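Local coordinates for protein MDM10 isoform 1 (Saccharomyces cerevisiae, PDB 7BTX) that forms part of the ERMES complex tethering the endoplasmic reticulum to mitochondria and takes part in late assembly steps of the outer-membrane TOM translocase, at residues T288-Y296 against L307-Q315; I67-A78 against K138-P149. One frame throughout, in Å; residues are numbered along the deposited sequence.

Interaction 1. Residues T288-Y296 against L307-Q315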
loop_
_atom_site.group_PDB
_atom_site.type_symbol
_atom_site.label_atom_id
_atom_site.label_comp_id
_atom_site.label_asym_id
_atom_site.label_seq_id
_atom_site.Cartn_x
_atom_site.Cartn_y
_atom_site.Cartn_z
ATOM N N THR D 288 -16.640 35.812 -28.793
ATOM C CA THR D 288 -17.853 35.007 -28.857
ATOM C C THR D 288 -17.711 33.683 -28.113
ATOM O O THR D 288 -18.719 33.071 -27.743
ATOM C CB THR D 288 -18.251 34.768 -30.316
ATOM O OG1 THR D 288 -19.476 34.027 -30.364
ATOM C CG2 THR D 288 -17.164 34.020 -31.073
ATOM N N ASN D 289 -16.482 33.229 -27.880
ATOM C CA ASN D 289 -16.213 32.041 -27.079
ATOM C C ASN D 289 -15.182 32.276 -25.986
ATOM O O ASN D 289 -15.272 31.662 -24.921
ATOM C CB ASN D 289 -15.756 30.891 -27.986
ATOM C CG ASN D 289 -14.766 31.337 -29.034
ATOM O OD1 ASN D 289 -14.309 32.479 -29.027
ATOM N ND2 ASN D 289 -14.432 30.440 -29.952
ATOM N N SER D 290 -14.210 33.154 -26.219
ATOM C CA SER D 290 -13.196 33.447 -25.216
ATOM C C SER D 290 -13.778 34.289 -24.088
ATOM O O SER D 290 -14.735 35.039 -24.283
ATOM C CB SER D 290 -12.023 34.178 -25.862
ATOM O OG SER D 290 -11.057 34.538 -24.894
ATOM N N THR D 291 -13.200 34.152 -22.896
ATOM C CA THR D 291 -13.610 34.854 -21.691
ATOM C C THR D 291 -12.331 35.365 -21.008
ATOM O O THR D 291 -11.223 35.016 -21.446
ATOM C CB THR D 291 -14.459 33.901 -20.844
ATOM O OG1 THR D 291 -15.377 33.210 -21.695
ATOM C CG2 THR D 291 -15.325 34.645 -19.831
ATOM N N PHE D 292 -12.471 36.190 -19.968
ATOM C CA PHE D 292 -11.322 36.779 -19.290
ATOM C C PHE D 292 -11.682 37.172 -17.860
ATOM O O PHE D 292 -12.835 37.516 -17.589
ATOM C CB PHE D 292 -10.817 37.986 -20.078
ATOM C CG PHE D 292 -9.683 38.710 -19.421
ATOM C CD1 PHE D 292 -8.442 38.116 -19.313
ATOM C CD2 PHE D 292 -9.862 39.983 -18.908
ATOM C CE1 PHE D 292 -7.396 38.779 -18.707
ATOM C CE2 PHE D 292 -8.820 40.652 -18.300
ATOM C CZ PHE D 292 -7.588 40.050 -18.201
ATOM N N CYS D 293 -10.720 37.119 -16.935
ATOM C CA CYS D 293 -10.978 37.466 -15.533
ATOM C C CYS D 293 -9.669 37.941 -14.907
ATOM O O CYS D 293 -8.698 37.190 -14.837
ATOM C CB CYS D 293 -11.549 36.292 -14.760
ATOM S SG CYS D 293 -11.859 36.614 -13.017
ATOM N N ALA D 294 -9.663 39.183 -14.429
ATOM C CA ALA D 294 -8.475 39.759 -13.806
ATOM C C ALA D 294 -8.788 40.182 -12.371
ATOM O O ALA D 294 -9.209 41.303 -12.090
ATOM C CB ALA D 294 -7.965 40.933 -14.629
ATOM N N LYS D 295 -8.557 39.263 -11.445
ATOM C CA LYS D 295 -8.794 39.564 -10.040
ATOM C C LYS D 295 -7.599 40.285 -9.441
ATOM O O LYS D 295 -6.476 39.780 -9.490
ATOM C CB LYS D 295 -9.072 38.290 -9.256
ATOM C CG LYS D 295 -9.061 38.491 -7.759
ATOM C CD LYS D 295 -9.690 37.332 -7.031
ATOM C CE LYS D 295 -8.701 36.214 -6.837
ATOM N NZ LYS D 295 -9.279 35.102 -6.039
ATOM N N TYR D 296 -7.836 41.455 -8.861
ATOM C CA TYR D 296 -6.830 42.163 -8.077
ATOM C C TYR D 296 -7.195 42.018 -6.610
ATOM O O TYR D 296 -8.195 42.576 -6.157
ATOM C CB TYR D 296 -6.739 43.635 -8.459
ATOM C CG TYR D 296 -5.867 44.418 -7.506
ATOM C CD1 TYR D 296 -4.503 44.177 -7.431
ATOM C CD2 TYR D 296 -6.408 45.384 -6.669
ATOM C CE1 TYR D 296 -3.701 44.879 -6.560
ATOM C CE2 TYR D 296 -5.613 46.095 -5.792
ATOM C CZ TYR D 296 -4.261 45.835 -5.744
ATOM O OH TYR D 296 -3.459 46.537 -4.877
ATOM N N LEU D 307 -2.326 39.595 -8.066
ATOM C CA LEU D 307 -3.021 39.926 -9.307
ATOM C C LEU D 307 -3.136 38.645 -10.135
ATOM O O LEU D 307 -2.254 38.280 -10.909
ATOM C CB LEU D 307 -2.314 41.035 -10.082
ATOM C CG LEU D 307 -2.996 41.500 -11.369
ATOM C CD1 LEU D 307 -4.244 42.291 -11.055
ATOM C CD2 LEU D 307 -2.049 42.333 -12.199
ATOM N N SER D 308 -4.263 37.962 -9.979
ATOM C CA SER D 308 -4.497 36.744 -10.728
ATOM C C SER D 308 -4.998 37.080 -12.128
ATOM O O SER D 308 -5.318 38.223 -12.446
ATOM C CB SER D 308 -5.479 35.850 -9.984
ATOM O OG SER D 308 -4.951 35.466 -8.729
ATOM N N PHE D 309 -5.056 36.066 -12.978
ATOM C CA PHE D 309 -5.564 36.216 -14.334
ATOM C C PHE D 309 -6.250 34.911 -14.713
ATOM O O PHE D 309 -6.078 33.894 -14.039
ATOM C CB PHE D 309 -4.429 36.581 -15.301
ATOM C CG PHE D 309 -4.150 38.045 -15.380
ATOM C CD1 PHE D 309 -4.975 38.881 -16.110
ATOM C CD2 PHE D 309 -3.057 38.585 -14.730
ATOM C CE1 PHE D 309 -4.718 40.235 -16.184
ATOM C CE2 PHE D 309 -2.794 39.937 -14.801
ATOM C CZ PHE D 309 -3.627 40.763 -15.529
ATOM N N GLY D 310 -7.010 34.928 -15.798
ATOM C CA GLY D 310 -7.693 33.737 -16.261
ATOM C C GLY D 310 -8.340 33.994 -17.598
ATOM O O GLY D 310 -9.057 34.978 -17.756
ATOM N N CYS D 311 -8.087 33.130 -18.571
ATOM C CA CYS D 311 -8.337 33.452 -19.970
ATOM C C CYS D 311 -8.902 32.252 -20.721
ATOM O O CYS D 311 -8.287 31.763 -21.668
ATOM C CB CYS D 311 -7.056 33.963 -20.627
ATOM S SG CYS D 311 -7.261 34.705 -22.271
ATOM N N GLU D 312 -10.027 31.689 -20.256
ATOM C CA GLU D 312 -10.500 30.449 -20.869
ATOM C C GLU D 312 -10.955 30.641 -22.313
ATOM O O GLU D 312 -11.408 31.720 -22.705
ATOM C CB GLU D 312 -11.635 29.774 -20.092
ATOM C CG GLU D 312 -13.049 30.223 -20.408
ATOM C CD GLU D 312 -14.088 29.419 -19.657
ATOM O OE1 GLU D 312 -13.705 28.521 -18.882
ATOM O OE2 GLU D 312 -15.294 29.681 -19.843
ATOM N N PHE D 313 -10.731 29.620 -23.124
ATOM C CA PHE D 313 -11.100 29.634 -24.524
ATOM C C PHE D 313 -11.926 28.393 -24.834
ATOM O O PHE D 313 -11.677 27.314 -24.297
ATOM C CB PHE D 313 -9.838 29.688 -25.383
ATOM C CG PHE D 313 -10.093 29.737 -26.858
ATOM C CD1 PHE D 313 -10.946 30.681 -27.402
ATOM C CD2 PHE D 313 -9.451 28.851 -27.708
ATOM C CE1 PHE D 313 -11.170 30.726 -28.768
ATOM C CE2 PHE D 313 -9.670 28.891 -29.071
ATOM C CZ PHE D 313 -10.531 29.829 -29.601
ATOM N N TRP D 314 -12.925 28.554 -25.695
ATOM C CA TRP D 314 -13.774 27.442 -26.077
ATOM C C TRP D 314 -13.544 27.113 -27.548
ATOM O O TRP D 314 -12.876 27.870 -28.267
ATOM C CB TRP D 314 -15.236 27.779 -25.779
ATOM C CG TRP D 314 -15.626 27.566 -24.361
ATOM C CD1 TRP D 314 -15.353 28.385 -23.311
ATOM C CD2 TRP D 314 -16.378 26.470 -23.831
ATOM N NE1 TRP D 314 -15.876 27.863 -22.155
ATOM C CE2 TRP D 314 -16.514 26.689 -22.447
ATOM C CE3 TRP D 314 -16.950 25.324 -24.390
ATOM C CZ2 TRP D 314 -17.194 25.805 -21.615
ATOM C CZ3 TRP D 314 -17.626 24.447 -23.560
ATOM C CH2 TRP D 314 -17.740 24.692 -22.189
ATOM N N GLN D 315 -14.112 25.991 -27.991
ATOM C CA GLN D 315 -14.140 25.581 -29.389
ATOM C C GLN D 315 -15.189 24.486 -29.523
ATOM O O GLN D 315 -15.569 23.865 -28.527
ATOM C CB GLN D 315 -12.760 25.100 -29.860
ATOM C CG GLN D 315 -12.540 25.037 -31.380
ATOM C CD GLN D 315 -12.318 26.397 -32.034
ATOM O OE1 GLN D 315 -13.191 27.266 -32.023
ATOM N NE2 GLN D 315 -11.139 26.579 -32.619
#

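Interaction 2. Residues I67-A78 against K138-P149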
loop_
_atom_site.group_PDB
_atom_site.type_symbol
_atom_site.label_atom_id
_atom_site.label_comp_id
_atom_site.label_asym_id
_atom_site.label_seq_id
_atom_site.Cartn_x
_atom_site.Cartn_y
_atom_site.Cartn_z
ATOM N N ILE D 67 -8.107 1.067 -7.204
ATOM C CA ILE D 67 -9.514 1.073 -7.600
ATOM C C ILE D 67 -10.412 1.525 -6.455
ATOM O O ILE D 67 -10.357 0.976 -5.350
ATOM C CB ILE D 67 -9.945 -0.318 -8.114
ATOM C CG1 ILE D 67 -9.084 -0.714 -9.313
ATOM C CG2 ILE D 67 -11.431 -0.349 -8.447
ATOM C CD1 ILE D 67 -9.559 -1.921 -10.061
ATOM N N ASN D 68 -11.218 2.551 -6.723
ATOM C CA ASN D 68 -12.231 3.051 -5.805
ATOM C C ASN D 68 -13.575 2.930 -6.500
ATOM O O ASN D 68 -13.665 2.461 -7.635
ATOM C CB ASN D 68 -11.956 4.503 -5.393
ATOM C CG ASN D 68 -10.510 4.754 -5.064
ATOM O OD1 ASN D 68 -9.937 4.109 -4.190
ATOM N ND2 ASN D 68 -9.902 5.692 -5.771
ATOM N N GLY D 69 -14.626 3.383 -5.837
ATOM C CA GLY D 69 -15.947 3.310 -6.424
ATOM C C GLY D 69 -16.965 3.947 -5.513
ATOM O O GLY D 69 -16.663 4.346 -4.387
ATOM N N SER D 70 -18.188 4.031 -6.022
ATOM C CA SER D 70 -19.272 4.663 -5.291
ATOM C C SER D 70 -20.604 4.150 -5.811
ATOM O O SER D 70 -20.744 3.846 -6.995
ATOM C CB SER D 70 -19.211 6.185 -5.412
ATOM O OG SER D 70 -19.842 6.623 -6.594
ATOM N N LEU D 71 -21.577 4.055 -4.910
ATOM C CA LEU D 71 -22.952 3.711 -5.249
ATOM C C LEU D 71 -23.832 4.883 -4.865
ATOM O O LEU D 71 -23.967 5.194 -3.681
ATOM C CB LEU D 71 -23.414 2.452 -4.521
ATOM C CG LEU D 71 -24.749 1.815 -4.881
ATOM C CD1 LEU D 71 -24.638 1.130 -6.189
ATOM C CD2 LEU D 71 -25.124 0.818 -3.822
ATOM N N SER D 72 -24.436 5.521 -5.853
ATOM C CA SER D 72 -25.296 6.666 -5.626
ATOM C C SER D 72 -26.751 6.242 -5.716
ATOM O O SER D 72 -27.102 5.339 -6.468
ATOM C CB SER D 72 -25.021 7.768 -6.645
ATOM O OG SER D 72 -23.687 8.221 -6.547
ATOM N N TYR D 73 -27.593 6.889 -4.924
ATOM C CA TYR D 73 -29.038 6.781 -5.055
ATOM C C TYR D 73 -29.551 8.175 -5.357
ATOM O O TYR D 73 -29.078 9.141 -4.760
ATOM C CB TYR D 73 -29.677 6.226 -3.779
ATOM C CG TYR D 73 -31.182 6.179 -3.832
ATOM C CD1 TYR D 73 -31.831 5.182 -4.531
ATOM C CD2 TYR D 73 -31.953 7.134 -3.187
ATOM C CE1 TYR D 73 -33.197 5.137 -4.595
ATOM C CE2 TYR D 73 -33.324 7.096 -3.249
ATOM C CZ TYR D 73 -33.938 6.094 -3.954
ATOM O OH TYR D 73 -35.306 6.038 -4.023
ATOM N N LEU D 74 -30.489 8.294 -6.286
ATOM C CA LEU D 74 -31.035 9.596 -6.649
ATOM C C LEU D 74 -32.472 9.431 -7.114
ATOM O O LEU D 74 -32.725 8.848 -8.171
ATOM C CB LEU D 74 -30.188 10.270 -7.726
ATOM C CG LEU D 74 -30.774 11.504 -8.408
ATOM C CD1 LEU D 74 -30.833 12.664 -7.452
ATOM C CD2 LEU D 74 -29.953 11.865 -9.612
ATOM N N TYR D 75 -33.406 9.949 -6.328
ATOM C CA TYR D 75 -34.818 9.980 -6.677
ATOM C C TYR D 75 -35.296 11.416 -6.543
ATOM O O TYR D 75 -34.914 12.108 -5.598
ATOM C CB TYR D 75 -35.623 9.050 -5.772
ATOM C CG TYR D 75 -37.107 9.280 -5.847
ATOM C CD1 TYR D 75 -37.815 8.981 -7.000
ATOM C CD2 TYR D 75 -37.800 9.809 -4.771
ATOM C CE1 TYR D 75 -39.170 9.199 -7.079
ATOM C CE2 TYR D 75 -39.156 10.032 -4.840
ATOM C CZ TYR D 75 -39.835 9.724 -5.996
ATOM O OH TYR D 75 -41.189 9.943 -6.068
ATOM N N SER D 76 -36.118 11.868 -7.482
ATOM C CA SER D 76 -36.647 13.220 -7.442
ATOM C C SER D 76 -38.028 13.294 -8.079
ATOM O O SER D 76 -38.330 12.575 -9.033
ATOM C CB SER D 76 -35.719 14.186 -8.149
ATOM O OG SER D 76 -35.868 14.068 -9.548
ATOM N N ASP D 77 -38.861 14.189 -7.543
ATOM C CA ASP D 77 -40.181 14.433 -8.114
ATOM C C ASP D 77 -40.105 15.237 -9.401
ATOM O O ASP D 77 -40.997 15.126 -10.247
ATOM C CB ASP D 77 -41.072 15.176 -7.118
ATOM C CG ASP D 77 -41.264 14.422 -5.827
ATOM O OD1 ASP D 77 -40.575 13.404 -5.625
ATOM O OD2 ASP D 77 -42.102 14.852 -5.010
ATOM N N ALA D 78 -39.071 16.061 -9.553
ATOM C CA ALA D 78 -38.885 16.855 -10.761
ATOM C C ALA D 78 -38.506 15.932 -11.906
ATOM O O ALA D 78 -37.354 15.505 -12.013
ATOM C CB ALA D 78 -37.810 17.912 -10.538
ATOM N N LYS D 138 -45.198 20.914 -5.332
ATOM C CA LYS D 138 -44.028 20.843 -4.470
ATOM C C LYS D 138 -43.132 19.701 -4.920
ATOM O O LYS D 138 -43.551 18.538 -4.922
ATOM C CB LYS D 138 -44.449 20.655 -3.016
ATOM C CG LYS D 138 -45.396 21.721 -2.513
ATOM C CD LYS D 138 -46.103 21.286 -1.247
ATOM C CE LYS D 138 -45.116 20.968 -0.142
ATOM N NZ LYS D 138 -45.802 20.822 1.167
ATOM N N LYS D 139 -41.904 20.027 -5.297
ATOM C CA LYS D 139 -40.929 19.046 -5.735
ATOM C C LYS D 139 -40.048 18.616 -4.571
ATOM O O LYS D 139 -40.040 19.233 -3.506
ATOM C CB LYS D 139 -40.070 19.614 -6.861
ATOM C CG LYS D 139 -40.868 20.044 -8.073
ATOM C CD LYS D 139 -41.651 18.876 -8.640
ATOM C CE LYS D 139 -42.245 19.197 -9.998
ATOM N NZ LYS D 139 -43.109 18.087 -10.475
ATOM N N SER D 140 -39.312 17.531 -4.781
ATOM C CA SER D 140 -38.372 17.048 -3.785
ATOM C C SER D 140 -37.243 16.320 -4.488
ATOM O O SER D 140 -37.390 15.861 -5.620
ATOM C CB SER D 140 -39.035 16.122 -2.764
ATOM O OG SER D 140 -40.007 16.810 -2.001
ATOM N N LEU D 141 -36.107 16.230 -3.806
ATOM C CA LEU D 141 -34.964 15.468 -4.285
ATOM C C LEU D 141 -34.401 14.679 -3.125
ATOM O O LEU D 141 -34.207 15.227 -2.040
ATOM C CB LEU D 141 -33.892 16.373 -4.897
ATOM C CG LEU D 141 -32.659 15.713 -5.515
ATOM C CD1 LEU D 141 -32.277 16.438 -6.747
ATOM C CD2 LEU D 141 -31.473 15.760 -4.580
ATOM N N TYR D 142 -34.145 13.401 -3.353
ATOM C CA TYR D 142 -33.466 12.553 -2.393
ATOM C C TYR D 142 -32.214 11.990 -3.039
ATOM O O TYR D 142 -32.259 11.434 -4.135
ATOM C CB TYR D 142 -34.372 11.423 -1.915
ATOM C CG TYR D 142 -35.617 11.917 -1.232
ATOM C CD1 TYR D 142 -36.788 12.123 -1.946
ATOM C CD2 TYR D 142 -35.617 12.191 0.122
ATOM C CE1 TYR D 142 -37.919 12.586 -1.328
ATOM C CE2 TYR D 142 -36.745 12.648 0.749
ATOM C CZ TYR D 142 -37.889 12.844 0.020
ATOM O OH TYR D 142 -39.016 13.303 0.650
ATOM N N TYR D 143 -31.091 12.158 -2.358
ATOM C CA TYR D 143 -29.812 11.746 -2.914
ATOM C C TYR D 143 -28.989 11.153 -1.790
ATOM O O TYR D 143 -28.955 11.711 -0.695
ATOM C CB TYR D 143 -29.087 12.925 -3.557
ATOM C CG TYR D 143 -27.642 12.660 -3.900
ATOM C CD1 TYR D 143 -27.299 11.936 -5.033
ATOM C CD2 TYR D 143 -26.619 13.148 -3.100
ATOM C CE1 TYR D 143 -25.987 11.695 -5.349
ATOM C CE2 TYR D 143 -25.308 12.905 -3.405
ATOM C CZ TYR D 143 -24.999 12.184 -4.530
ATOM O OH TYR D 143 -23.685 11.956 -4.831
ATOM N N GLY D 144 -28.341 10.025 -2.055
ATOM C CA GLY D 144 -27.412 9.447 -1.116
ATOM C C GLY D 144 -26.310 8.739 -1.875
ATOM O O GLY D 144 -26.488 8.323 -3.012
ATOM N N ARG D 145 -25.162 8.612 -1.226
ATOM C CA ARG D 145 -24.020 7.995 -1.878
ATOM C C ARG D 145 -23.076 7.409 -0.843
ATOM O O ARG D 145 -22.724 8.080 0.125
ATOM C CB ARG D 145 -23.281 9.010 -2.739
ATOM C CG ARG D 145 -22.060 8.465 -3.400
ATOM C CD ARG D 145 -21.298 9.562 -4.045
ATOM N NE ARG D 145 -21.529 9.613 -5.475
ATOM C CZ ARG D 145 -20.764 10.293 -6.314
ATOM N NH1 ARG D 145 -19.725 10.967 -5.857
ATOM N NH2 ARG D 145 -21.036 10.293 -7.604
ATOM N N MET D 146 -22.668 6.159 -1.048
ATOM C CA MET D 146 -21.609 5.554 -0.252
ATOM C C MET D 146 -20.383 5.372 -1.133
ATOM O O MET D 146 -20.507 5.021 -2.306
ATOM C CB MET D 146 -22.041 4.224 0.381
ATOM C CG MET D 146 -22.368 3.088 -0.559
ATOM S SD MET D 146 -22.748 1.556 0.306
ATOM C CE MET D 146 -24.399 1.884 0.900
ATOM N N TYR D 147 -19.216 5.683 -0.589
ATOM C CA TYR D 147 -17.941 5.417 -1.228
ATOM C C TYR D 147 -17.325 4.188 -0.593
ATOM O O TYR D 147 -17.026 4.177 0.598
ATOM C CB TYR D 147 -16.986 6.596 -1.053
ATOM C CG TYR D 147 -17.403 7.893 -1.697
ATOM C CD1 TYR D 147 -18.228 8.789 -1.033
ATOM C CD2 TYR D 147 -16.940 8.236 -2.951
ATOM C CE1 TYR D 147 -18.598 9.973 -1.613
ATOM C CE2 TYR D 147 -17.303 9.416 -3.539
ATOM C CZ TYR D 147 -18.124 10.284 -2.866
ATOM O OH TYR D 147 -18.486 11.464 -3.469
ATOM N N TYR D 148 -17.094 3.158 -1.394
ATOM C CA TYR D 148 -16.820 1.916 -0.684
ATOM C C TYR D 148 -15.498 1.189 -0.921
ATOM O O TYR D 148 -15.502 -0.035 -1.093
ATOM C CB TYR D 148 -17.950 0.919 -0.930
ATOM C CG TYR D 148 -18.455 0.843 -2.342
ATOM C CD1 TYR D 148 -19.715 1.305 -2.654
ATOM C CD2 TYR D 148 -17.665 0.372 -3.367
ATOM C CE1 TYR D 148 -20.188 1.238 -3.923
ATOM C CE2 TYR D 148 -18.134 0.319 -4.636
ATOM C CZ TYR D 148 -19.390 0.751 -4.918
ATOM O OH TYR D 148 -19.852 0.694 -6.208
ATOM N N PRO D 149 -14.361 1.866 -0.925
ATOM C CA PRO D 149 -13.227 1.335 -0.157
ATOM C C PRO D 149 -13.230 1.986 1.213
ATOM O O PRO D 149 -12.592 1.513 2.156
ATOM C CB PRO D 149 -11.999 1.733 -0.981
ATOM C CG PRO D 149 -12.523 2.186 -2.263
ATOM C CD PRO D 149 -13.898 2.700 -2.040
#

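Interaction 1. Residues T288-Y296 against L307-Q315
Thr-291 and Glu-312 open the backbone pairing of these antiparallel segments: Thr-291 N donates to Glu-312 O at 3.0 Å. Cys-293 N gives its hydrogen to Gly-310 O (2.8 Å), and Ser-308 N binds Lys-295 O. Between these few bonds, CA-H...O contacts such as Phe-309 CA to Cys-293 O fill in.

Apolar packing gathers on the face of Phe-292, Ala-294 and Phe-309. Phe-292 CG stands anti to the backbone N (chi1 177°), carrying the ring out to Phe-309; the rings meet rim to rim, Phe-292 CZ 3.5 Å from Phe-309 CE1, and the small Ala-294 lets its CB come close to the same CE1. Leu-307 CD1 touches Tyr-296 CB at 3.8 Å. Asn-289 lies side by side with Phe-313, its ND2 3.5 Å from Phe-313 CE1 and the amide plane turned 71° from the ring.

On the other face, Trp-314 NE1 donates to Glu-312 OE2 (3.0 Å), which lies in the indole plane; Glu-312 OE1 is salt-bridged to Lys-417. Thr-291 CB packs alongside Glu-312 CG, and Leu-34 touches both side chains.

These features are consistent with a sparsely bonded antiparallel join in a mitochondrial beta-barrel wall, where much of 307-315 is not regular strand.

Interaction 2. Residues I67-A78 against K138-P149
Arg-145 reaches across to Ser-72, its NE donating to Ser-72 OG at 2.8 Å along an almost straight line (179°) within the guanidinium plane. CG anti to the backbone N (chi1 178°) and a bend at chi3 bring the flat group there. NH1 holds Tyr-147 OH (2.7 Å), also in plane, while Ser-70 OG and Tyr-143 OH lie over opposite faces of the guanidinium; Tyr-143 OH in turn bonds Glu-154. A leucine in place of Arg-145 would probably leave the hydroxyls of Ser-72 and Tyr-147 without these donors and Tyr-147 freer to turn.

On this same face Leu-74 crosses Leu-141 obliquely, CD1 4.0 Å from CG, and also touches Val-8 of helix 5-16. On the other face Tyr-75 and Tyr-142 run side by side; Tyr-142 CD1 meets the edge of the Tyr-75 ring at CD2, 3.8 Å away. At the far end the Tyr-148 ring lies over the backbone of Gly-69 and Ser-70, where glycine offers no side chain to obstruct it, and a polar side chain of another protein bonds its OH.

From Leu-71/Met-146 to Ser-76/Leu-141, hydrogen-bonded and non-hydrogen-bonded pairs alternate, as at Tyr-73 and Gly-144, each donating to the other. The antiparallel pairing, with helix 5-16 packed on the Leu-74 and Tyr-143 face, is consistent with the wall of a mitochondrial porin-like beta-barrel.

How the interactions relate
Interaction 2 comes first along the chain, and interaction 1 opens only after it has closed. Their centres stand 34 Å apart, with nearest atoms about 21 Å apart; they lie on opposite sides of the chain's centre and do not touch. Interaction 2 joins strands 68-76 and 140-147, with further strands of the same sheet on both sides, 55-62 and 152-162, and bridges an insertion that is largely unmodelled. Interaction 1 instead sits where the sheet containing strand 292-297 passes, by a few bonds, to the sheet that begins with strand 313-316. Together they are consistent with distant parts of a single barrel wall, one regularly paired over most of its length, the other joined by few backbone hydrogen bonds.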